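Local structure of arabinogalactan endo-1,4-beta-galactosidase (Ignisphaera aggregans, 7OSK) at residues I91-Y100 against G109-F120; R77-E85 against F120-F129. The protein probably cleaves beta-1,4-galactan chains internally, the chain described here holding its family 53 glycoside hydrolase catalytic domain with a bound calcium ion. All coordinates share one frame; numbering follows the deposited sequence.

Interaction 1. Residues I91-Y100 against G109-F120; sequences IRLRVWNDPY and GGNCDLPRMTDF
Trp96 takes Cys112 CB and, from two residues back, Arg94 CD on one face of the indole, both displaced toward the rim, while Asn111 N lies at the edge; Cys112 SG sits obliquely, 4.7 Å from the six-membered ring centroid. The Arg94 guanidinium is met at its edge: NH2 donates to Gly109 O at 2.9 Å, almost straight (170°), with the oxygen in the guanidinium plane but the donor above the carbonyl plane. In Arg94 a chi1 of 59° places CG between the backbone N and the carbonyl carbon, and the extended chain beyond reaches past Cys112 to Gly109. Arg94 NH2 also forms a salt bridge with Glu58, so a leucine in its place would probably leave Gly109 O without this donor and deprive Glu58 of this counter-charge. Leu93 CD1 and Ile91 CG2 both meet the Phe120 ring at its edge, Leu93 CD1 lying 4.0 Å from Phe120 CD2. This is the opening half of a beta-alpha-beta unit of the (beta/alpha)8 barrel: strand 91-95 and helix 114-120 run nearly antiparallel (167°), their axes 8.6 Å apart. Between them Met117 sets SD against Leu93 CB and CB against Val95 CG2, and Val95 CG1 touches Leu114 CD1. Trp96 N donates to O of Cys112, the centre of an inverse gamma turn (2.8 Å). Asp113, the helix N-cap, accepts a weak bond from Tyr100 OH at OD2 (2.9 Å) and another from Arg116 N at OD1. Arg116 grips Asn111 O side-on, NE at 2.8 Å and NH2 at 3.2 Å, while its NH1 pairs with Glu64.

Interaction 2. Residues R77-E85 against F120-F129; sequences RDLLDILKE and FAAKAKAKGF
Ala124, against which Leu80 CD1 packs, offers a carbonyl oxygen that two backbone amides grip from opposite faces of its plane: Lys127 N and Phe129 N, the latter at 3.0 Å. The Phe129 bond belongs to a Schellman motif that ends helix 120-126, with Gly128 at positive phi as the C-prime residue; the turn brings the Phe129 ring back toward helix 79-85. There the ring is sandwiched. Lys84 CD lies over one face, 4.0 Å from the centroid, and NZ stands farther out over the same face at 4.9 Å, a cation-pi contact; Leu80 CD2 lies over the opposite face. Lys84 reaches this place because CG is anti to the backbone N (chi1 -164°) and the chain bends at chi2. Leu80 is central to the contact: besides Ala124 and Phe129 it meets Phe120, with CD1 over a ring face and CD2 3.5 Å from CZ. Lys127 lays CD on Leu80 CB, 3.7 Å away, and bends NZ toward Asp78 OD2 in a long salt bridge of 3.8 Å. Asp78 is also the N-cap of helix 79-85, its OD1 accepting from Leu80 N. The two helices cross at -43° with axes 10.7 Å apart, as neighbours on the outside of the barrel; beneath them Ile91 of strand 90-95 touches Leu80, Ala124 and Phe129, and Pro60 of helix 59-65 packs on Phe120.

In the fold
From the N terminus, strand 51-55 opens the barrel and leads through helix 59-65 to residues 77-85, the first side of interaction 2. The chain then enters strand 90-95 and residues 91-100, the first side of interaction 1. Eight residues without helix or strand separate these from 109-120, which closes interaction 1; helix 114-126 follows, and residues 127-129 after it complete the wider loop of interaction 2 before strand 130-135 begins. The smaller loop thus lies wholly within the larger, without crossing. Phe120 serves both contacts, and Ile91 CG1 meets Phe129 CD2 at 3.6 Å. Together they tie two successive outer helices to the second strand of the eight-stranded barrel.

Interaction 1. Residues I91-Y100 against G109-F120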
loop_
_atom_site.group_PDB
_atom_site.type_symbol
_atom_site.label_atom_id
_atom_site.label_comp_id
_atom_site.label_asym_id
_atom_site.label_seq_id
_atom_site.Cartn_x
_atom_site.Cartn_y
_atom_site.Cartn_z
ATOM N N ILE A 91 2.343 9.139 -1.630
ATOM C CA ILE A 91 2.689 8.421 -0.409
ATOM C C ILE A 91 1.496 7.596 0.058
ATOM O O ILE A 91 0.381 8.110 0.174
ATOM C CB ILE A 91 3.117 9.389 0.720
ATOM C CG1 ILE A 91 4.283 10.275 0.267
ATOM C CG2 ILE A 91 3.493 8.616 1.980
ATOM C CD1 ILE A 91 5.561 9.517 -0.057
ATOM N N ARG A 92 1.737 6.316 0.323
ATOM C CA ARG A 92 0.700 5.424 0.834
ATOM C C ARG A 92 1.020 5.022 2.267
ATOM O O ARG A 92 2.134 4.600 2.567
ATOM C CB ARG A 92 0.570 4.186 -0.053
ATOM C CG ARG A 92 -0.494 3.195 0.394
ATOM C CD ARG A 92 -0.637 2.064 -0.615
ATOM N NE ARG A 92 -1.666 1.095 -0.230
ATOM C CZ ARG A 92 -1.431 -0.045 0.416
ATOM N NH1 ARG A 92 -0.197 -0.382 0.770
ATOM N NH2 ARG A 92 -2.436 -0.854 0.713
ATOM N N LEU A 93 0.035 5.167 3.148
ATOM C CA LEU A 93 0.207 4.850 4.563
ATOM C C LEU A 93 -0.954 4.014 5.079
ATOM O O LEU A 93 -2.116 4.356 4.864
ATOM C CB LEU A 93 0.323 6.132 5.393
ATOM C CG LEU A 93 1.503 7.060 5.098
ATOM C CD1 LEU A 93 1.326 8.373 5.837
ATOM C CD2 LEU A 93 2.819 6.401 5.479
ATOM N N ARG A 94 -0.635 2.917 5.758
ATOM C CA ARG A 94 -1.652 2.117 6.428
ATOM C C ARG A 94 -1.910 2.690 7.814
ATOM O O ARG A 94 -1.033 3.320 8.402
ATOM C CB ARG A 94 -1.227 0.649 6.526
ATOM C CG ARG A 94 0.068 0.416 7.282
ATOM C CD ARG A 94 0.350 -1.069 7.458
ATOM N NE ARG A 94 1.664 -1.309 8.052
ATOM C CZ ARG A 94 2.801 -1.377 7.364
ATOM N NH1 ARG A 94 2.802 -1.220 6.046
ATOM N NH2 ARG A 94 3.943 -1.600 7.998
ATOM N N VAL A 95 -3.118 2.472 8.325
ATOM C CA VAL A 95 -3.496 2.959 9.647
ATOM C C VAL A 95 -4.220 1.869 10.431
ATOM O O VAL A 95 -5.291 1.408 10.033
ATOM C CB VAL A 95 -4.400 4.217 9.555
ATOM C CG1 VAL A 95 -4.878 4.646 10.938
ATOM C CG2 VAL A 95 -3.662 5.359 8.876
ATOM N N TRP A 96 -3.618 1.464 11.546
ATOM C CA TRP A 96 -4.239 0.524 12.470
ATOM C C TRP A 96 -4.910 1.306 13.591
ATOM O O TRP A 96 -4.421 2.360 14.000
ATOM C CB TRP A 96 -3.204 -0.451 13.034
ATOM C CG TRP A 96 -2.625 -1.378 12.003
ATOM C CD1 TRP A 96 -3.295 -1.996 10.987
ATOM C CD2 TRP A 96 -1.257 -1.784 11.883
ATOM N NE1 TRP A 96 -2.430 -2.764 10.246
ATOM C CE2 TRP A 96 -1.173 -2.651 10.777
ATOM C CE3 TRP A 96 -0.096 -1.499 12.605
ATOM C CZ2 TRP A 96 0.025 -3.234 10.374
ATOM C CZ3 TRP A 96 1.096 -2.083 12.203
ATOM C CH2 TRP A 96 1.146 -2.937 11.098
ATOM N N ASN A 97 -6.035 0.795 14.082
ATOM C CA ASN A 97 -6.820 1.506 15.081
ATOM C C ASN A 97 -6.082 1.630 16.408
ATOM O O ASN A 97 -5.949 2.728 16.951
ATOM C CB ASN A 97 -8.162 0.805 15.296
ATOM C CG ASN A 97 -9.036 0.826 14.056
ATOM O OD1 ASN A 97 -8.541 0.810 12.929
ATOM N ND2 ASN A 97 -10.347 0.869 14.259
ATOM N N ASP A 98 -5.605 0.501 16.919
ATOM C CA ASP A 98 -4.892 0.467 18.191
ATOM C C ASP A 98 -3.862 -0.658 18.200
ATOM O O ASP A 98 -4.111 -1.724 18.764
ATOM C CB ASP A 98 -5.876 0.291 19.351
ATOM C CG ASP A 98 -5.190 0.282 20.702
ATOM O OD1 ASP A 98 -4.181 0.998 20.865
ATOM O OD2 ASP A 98 -5.660 -0.443 21.602
ATOM N N PRO A 99 -2.700 -0.426 17.568
ATOM C CA PRO A 99 -1.629 -1.425 17.493
ATOM C C PRO A 99 -0.820 -1.539 18.790
ATOM O O PRO A 99 0.407 -1.637 18.764
ATOM C CB PRO A 99 -0.767 -0.913 16.333
ATOM C CG PRO A 99 -0.948 0.558 16.362
ATOM C CD PRO A 99 -2.369 0.789 16.800
ATOM N N TYR A 100 -1.527 -1.536 19.915
ATOM C CA TYR A 100 -0.919 -1.672 21.233
ATOM C C TYR A 100 -1.742 -2.661 22.044
ATOM O O TYR A 100 -2.920 -2.852 21.756
ATOM C CB TYR A 100 -0.856 -0.319 21.947
ATOM C CG TYR A 100 -0.254 0.790 21.115
ATOM C CD1 TYR A 100 -1.035 1.517 20.228
ATOM C CD2 TYR A 100 1.092 1.116 21.224
ATOM C CE1 TYR A 100 -0.492 2.531 19.468
ATOM C CE2 TYR A 100 1.644 2.130 20.467
ATOM C CZ TYR A 100 0.847 2.834 19.591
ATOM O OH TYR A 100 1.388 3.845 18.833
ATOM N N GLY A 109 5.660 -3.729 13.523
ATOM C CA GLY A 109 5.325 -3.605 12.118
ATOM C C GLY A 109 5.105 -2.161 11.715
ATOM O O GLY A 109 4.291 -1.870 10.839
ATOM N N GLY A 110 5.835 -1.259 12.362
ATOM C CA GLY A 110 5.740 0.162 12.078
ATOM C C GLY A 110 4.915 0.920 13.104
ATOM O O GLY A 110 5.046 2.136 13.224
ATOM N N ASN A 111 4.073 0.201 13.843
ATOM C CA ASN A 111 3.200 0.816 14.841
ATOM C C ASN A 111 2.415 1.978 14.242
ATOM O O ASN A 111 2.529 3.122 14.688
ATOM C CB ASN A 111 4.022 1.284 16.037
ATOM C CG ASN A 111 4.735 0.142 16.722
ATOM O OD1 ASN A 111 4.191 -0.953 16.838
ATOM N ND2 ASN A 111 5.964 0.384 17.168
ATOM N N CYS A 112 1.611 1.660 13.234
ATOM C CA CYS A 112 1.005 2.668 12.377
ATOM C C CYS A 112 -0.341 3.177 12.890
ATOM O O CYS A 112 -1.358 3.049 12.209
ATOM C CB CYS A 112 0.835 2.095 10.970
ATOM S SG CYS A 112 2.363 1.426 10.283
ATOM N N ASP A 113 -0.347 3.765 14.082
ATOM C CA ASP A 113 -1.569 4.348 14.622
ATOM C C ASP A 113 -1.810 5.713 13.983
ATOM O O ASP A 113 -0.933 6.258 13.314
ATOM C CB ASP A 113 -1.499 4.462 16.149
ATOM C CG ASP A 113 -0.411 5.407 16.621
ATOM O OD1 ASP A 113 0.518 5.685 15.838
ATOM O OD2 ASP A 113 -0.483 5.866 17.782
ATOM N N LEU A 114 -3.003 6.258 14.196
ATOM C CA LEU A 114 -3.437 7.464 13.495
ATOM C C LEU A 114 -2.567 8.691 13.800
ATOM O O LEU A 114 -2.237 9.447 12.888
ATOM C CB LEU A 114 -4.900 7.762 13.835
ATOM C CG LEU A 114 -5.566 8.907 13.069
ATOM C CD1 LEU A 114 -5.750 8.540 11.603
ATOM C CD2 LEU A 114 -6.900 9.265 13.712
ATOM N N PRO A 115 -2.195 8.901 15.078
ATOM C CA PRO A 115 -1.348 10.064 15.375
ATOM C C PRO A 115 0.014 10.038 14.674
ATOM O O PRO A 115 0.436 11.075 14.163
ATOM C CB PRO A 115 -1.171 9.988 16.896
ATOM C CG PRO A 115 -2.354 9.241 17.375
ATOM C CD PRO A 115 -2.632 8.224 16.313
ATOM N N ARG A 116 0.684 8.887 14.653
ATOM C CA ARG A 116 2.003 8.787 14.026
ATOM C C ARG A 116 1.910 8.838 12.504
ATOM O O ARG A 116 2.766 9.426 11.846
ATOM C CB ARG A 116 2.715 7.501 14.458
ATOM C CG ARG A 116 3.882 7.109 13.558
ATOM C CD ARG A 116 4.917 6.239 14.266
ATOM N NE ARG A 116 4.322 5.276 15.194
ATOM C CZ ARG A 116 4.452 5.308 16.520
ATOM N NH1 ARG A 116 5.164 6.256 17.122
ATOM N NH2 ARG A 116 3.863 4.375 17.256
ATOM N N MET A 117 0.874 8.222 11.948
ATOM C CA MET A 117 0.692 8.195 10.502
ATOM C C MET A 117 0.264 9.555 9.968
ATOM O O MET A 117 0.651 9.944 8.869
ATOM C CB MET A 117 -0.341 7.138 10.115
ATOM C CG MET A 117 0.136 5.709 10.299
ATOM S SD MET A 117 1.527 5.290 9.228
ATOM C CE MET A 117 2.913 5.549 10.336
ATOM N N THR A 118 -0.536 10.274 10.745
ATOM C CA THR A 118 -1.044 11.573 10.320
ATOM C C THR A 118 0.072 12.615 10.282
ATOM O O THR A 118 0.066 13.510 9.435
ATOM C CB THR A 118 -2.175 12.063 11.249
ATOM O OG1 THR A 118 -3.279 11.150 11.183
ATOM C CG2 THR A 118 -2.655 13.453 10.847
ATOM N N ASP A 119 1.027 12.500 11.200
ATOM C CA ASP A 119 2.126 13.455 11.267
ATOM C C ASP A 119 3.006 13.356 10.030
ATOM O O ASP A 119 3.534 14.360 9.556
ATOM C CB ASP A 119 2.972 13.232 12.521
ATOM C CG ASP A 119 4.198 14.127 12.555
ATOM O OD1 ASP A 119 4.056 15.320 12.901
ATOM O OD2 ASP A 119 5.300 13.639 12.226
ATOM N N PHE A 120 3.164 12.145 9.510
ATOM C CA PHE A 120 3.979 11.935 8.321
ATOM C C PHE A 120 3.226 12.388 7.076
ATOM O O PHE A 120 3.791 13.041 6.199
ATOM C CB PHE A 120 4.377 10.464 8.191
ATOM C CG PHE A 120 5.422 10.214 7.144
ATOM C CD1 PHE A 120 6.752 10.509 7.393
ATOM C CD2 PHE A 120 5.079 9.689 5.913
ATOM C CE1 PHE A 120 7.718 10.283 6.435
ATOM C CE2 PHE A 120 6.042 9.461 4.950
ATOM C CZ PHE A 120 7.362 9.758 5.213
#

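Interaction 2. Residues R77-E85 against F120-F129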
loop_
_atom_site.group_PDB
_atom_site.type_symbol
_atom_site.label_atom_id
_atom_site.label_comp_id
_atom_site.label_asym_id
_atom_site.label_seq_id
_atom_site.Cartn_x
_atom_site.Cartn_y
_atom_site.Cartn_z
ATOM N N ARG A 77 19.750 13.023 4.366
ATOM C CA ARG A 77 18.706 13.940 3.916
ATOM C C ARG A 77 17.362 13.583 4.539
ATOM O O ARG A 77 17.202 12.520 5.142
ATOM C CB ARG A 77 18.574 13.909 2.391
ATOM C CG ARG A 77 19.845 14.235 1.626
ATOM C CD ARG A 77 19.872 15.673 1.153
ATOM N NE ARG A 77 18.718 15.998 0.321
ATOM C CZ ARG A 77 18.590 15.654 -0.957
ATOM N NH1 ARG A 77 19.545 14.962 -1.567
ATOM N NH2 ARG A 77 17.501 15.999 -1.627
ATOM N N ASP A 78 16.394 14.480 4.388
ATOM C CA ASP A 78 15.014 14.178 4.736
ATOM C C ASP A 78 14.496 13.131 3.756
ATOM O O ASP A 78 14.620 13.304 2.544
ATOM C CB ASP A 78 14.155 15.443 4.690
ATOM C CG ASP A 78 12.791 15.255 5.331
ATOM O OD1 ASP A 78 12.232 14.138 5.255
ATOM O OD2 ASP A 78 12.273 16.236 5.908
ATOM N N LEU A 79 13.928 12.050 4.280
ATOM C CA LEU A 79 13.457 10.944 3.447
ATOM C C LEU A 79 12.535 11.416 2.326
ATOM O O LEU A 79 12.702 11.025 1.172
ATOM C CB LEU A 79 12.732 9.906 4.307
ATOM C CG LEU A 79 11.972 8.806 3.560
ATOM C CD1 LEU A 79 12.906 7.988 2.683
ATOM C CD2 LEU A 79 11.243 7.915 4.544
ATOM N N LEU A 80 11.566 12.256 2.671
ATOM C CA LEU A 80 10.595 12.736 1.695
ATOM C C LEU A 80 11.269 13.543 0.590
ATOM O O LEU A 80 10.811 13.545 -0.551
ATOM C CB LEU A 80 9.518 13.578 2.381
ATOM C CG LEU A 80 8.514 12.813 3.244
ATOM C CD1 LEU A 80 7.620 13.784 3.996
ATOM C CD2 LEU A 80 7.676 11.860 2.398
ATOM N N ASP A 81 12.358 14.227 0.927
ATOM C CA ASP A 81 13.122 14.962 -0.073
ATOM C C ASP A 81 13.824 13.989 -1.016
ATOM O O ASP A 81 13.918 14.240 -2.216
ATOM C CB ASP A 81 14.146 15.892 0.587
ATOM C CG ASP A 81 13.503 17.087 1.265
ATOM O OD1 ASP A 81 12.424 17.523 0.813
ATOM O OD2 ASP A 81 14.082 17.596 2.246
ATOM N N ILE A 82 14.312 12.878 -0.470
ATOM C CA ILE A 82 14.981 11.868 -1.281
ATOM C C ILE A 82 13.990 11.239 -2.256
ATOM O O ILE A 82 14.313 11.004 -3.419
ATOM C CB ILE A 82 15.620 10.764 -0.414
ATOM C CG1 ILE A 82 16.640 11.373 0.552
ATOM C CG2 ILE A 82 16.290 9.709 -1.299
ATOM C CD1 ILE A 82 17.251 10.376 1.524
ATOM N N LEU A 83 12.781 10.968 -1.775
ATOM C CA LEU A 83 11.754 10.362 -2.610
ATOM C C LEU A 83 11.299 11.314 -3.708
ATOM O O LEU A 83 11.135 10.910 -4.861
ATOM C CB LEU A 83 10.556 9.937 -1.758
ATOM C CG LEU A 83 10.815 8.836 -0.727
ATOM C CD1 LEU A 83 9.546 8.529 0.057
ATOM C CD2 LEU A 83 11.348 7.573 -1.391
ATOM N N LYS A 84 11.096 12.578 -3.350
ATOM C CA LYS A 84 10.587 13.562 -4.299
ATOM C C LYS A 84 11.567 13.769 -5.448
ATOM O O LYS A 84 11.170 13.778 -6.613
ATOM C CB LYS A 84 10.305 14.897 -3.602
ATOM C CG LYS A 84 9.414 15.854 -4.399
ATOM C CD LYS A 84 8.039 15.250 -4.703
ATOM C CE LYS A 84 7.151 16.215 -5.474
ATOM N NZ LYS A 84 5.862 15.578 -5.863
ATOM N N GLU A 85 12.845 13.924 -5.118
ATOM C CA GLU A 85 13.861 14.181 -6.134
ATOM C C GLU A 85 14.114 12.937 -6.983
ATOM O O GLU A 85 14.735 13.017 -8.044
ATOM C CB GLU A 85 15.165 14.661 -5.486
ATOM C CG GLU A 85 16.131 13.559 -5.056
ATOM C CD GLU A 85 17.437 14.118 -4.517
ATOM O OE1 GLU A 85 17.455 15.302 -4.122
ATOM O OE2 GLU A 85 18.443 13.376 -4.493
ATOM N N PHE A 120 3.164 12.145 9.510
ATOM C CA PHE A 120 3.979 11.935 8.321
ATOM C C PHE A 120 3.226 12.388 7.076
ATOM O O PHE A 120 3.791 13.041 6.199
ATOM C CB PHE A 120 4.377 10.464 8.191
ATOM C CG PHE A 120 5.422 10.214 7.144
ATOM C CD1 PHE A 120 6.752 10.509 7.393
ATOM C CD2 PHE A 120 5.079 9.689 5.913
ATOM C CE1 PHE A 120 7.718 10.283 6.435
ATOM C CE2 PHE A 120 6.042 9.461 4.950
ATOM C CZ PHE A 120 7.362 9.758 5.213
ATOM N N ALA A 121 1.946 12.036 7.009
ATOM C CA ALA A 121 1.101 12.410 5.882
ATOM C C ALA A 121 0.990 13.926 5.778
ATOM O O ALA A 121 0.881 14.475 4.684
ATOM C CB ALA A 121 -0.277 11.784 6.020
ATOM N N ALA A 122 1.015 14.595 6.927
ATOM C CA ALA A 122 0.947 16.051 6.969
ATOM C C ALA A 122 2.195 16.662 6.343
ATOM O O ALA A 122 2.109 17.605 5.555
ATOM C CB ALA A 122 0.782 16.535 8.404
ATOM N N LYS A 123 3.352 16.113 6.696
ATOM C CA LYS A 123 4.624 16.601 6.179
ATOM C C LYS A 123 4.757 16.296 4.692
ATOM O O LYS A 123 5.329 17.083 3.937
ATOM C CB LYS A 123 5.787 15.983 6.955
ATOM C CG LYS A 123 5.866 16.438 8.404
ATOM C CD LYS A 123 6.899 15.642 9.186
ATOM C CE LYS A 123 6.881 16.009 10.663
ATOM N NZ LYS A 123 7.808 15.156 11.455
ATOM N N ALA A 124 4.223 15.151 4.276
ATOM C CA ALA A 124 4.261 14.745 2.876
ATOM C C ALA A 124 3.398 15.663 2.017
ATOM O O ALA A 124 3.836 16.133 0.965
ATOM C CB ALA A 124 3.806 13.307 2.730
ATOM N N LYS A 125 2.172 15.917 2.468
ATOM C CA LYS A 125 1.255 16.774 1.729
ATOM C C LYS A 125 1.783 18.205 1.707
ATOM O O LYS A 125 1.499 18.971 0.786
ATOM C CB LYS A 125 -0.145 16.730 2.341
ATOM C CG LYS A 125 -1.256 17.065 1.348
ATOM C CD LYS A 125 -2.636 17.027 1.991
ATOM C CE LYS A 125 -2.855 18.212 2.923
ATOM N NZ LYS A 125 -4.207 18.197 3.558
ATOM N N ALA A 126 2.555 18.557 2.728
ATOM C CA ALA A 126 3.196 19.864 2.784
ATOM C C ALA A 126 4.315 19.953 1.752
ATOM O O ALA A 126 4.647 21.039 1.274
ATOM C CB ALA A 126 3.735 20.131 4.178
ATOM N N LYS A 127 4.890 18.802 1.414
ATOM C CA LYS A 127 5.973 18.732 0.437
ATOM C C LYS A 127 5.456 18.372 -0.961
ATOM O O LYS A 127 6.223 17.953 -1.829
ATOM C CB LYS A 127 7.029 17.720 0.894
ATOM C CG LYS A 127 7.980 18.264 1.958
ATOM C CD LYS A 127 8.993 17.216 2.399
ATOM C CE LYS A 127 10.241 17.852 2.997
ATOM N NZ LYS A 127 9.956 18.684 4.197
ATOM N N GLY A 128 4.151 18.538 -1.171
ATOM C CA GLY A 128 3.559 18.390 -2.490
ATOM C C GLY A 128 3.043 17.002 -2.830
ATOM O O GLY A 128 2.389 16.823 -3.856
ATOM N N PHE A 129 3.330 16.021 -1.979
ATOM C CA PHE A 129 2.926 14.640 -2.243
ATOM C C PHE A 129 1.412 14.451 -2.183
ATOM O O PHE A 129 0.706 15.194 -1.496
ATOM C CB PHE A 129 3.579 13.685 -1.240
ATOM C CG PHE A 129 5.067 13.550 -1.396
ATOM C CD1 PHE A 129 5.927 14.415 -0.740
ATOM C CD2 PHE A 129 5.604 12.545 -2.182
ATOM C CE1 PHE A 129 7.297 14.284 -0.874
ATOM C CE2 PHE A 129 6.973 12.411 -2.319
ATOM C CZ PHE A 129 7.819 13.279 -1.663
#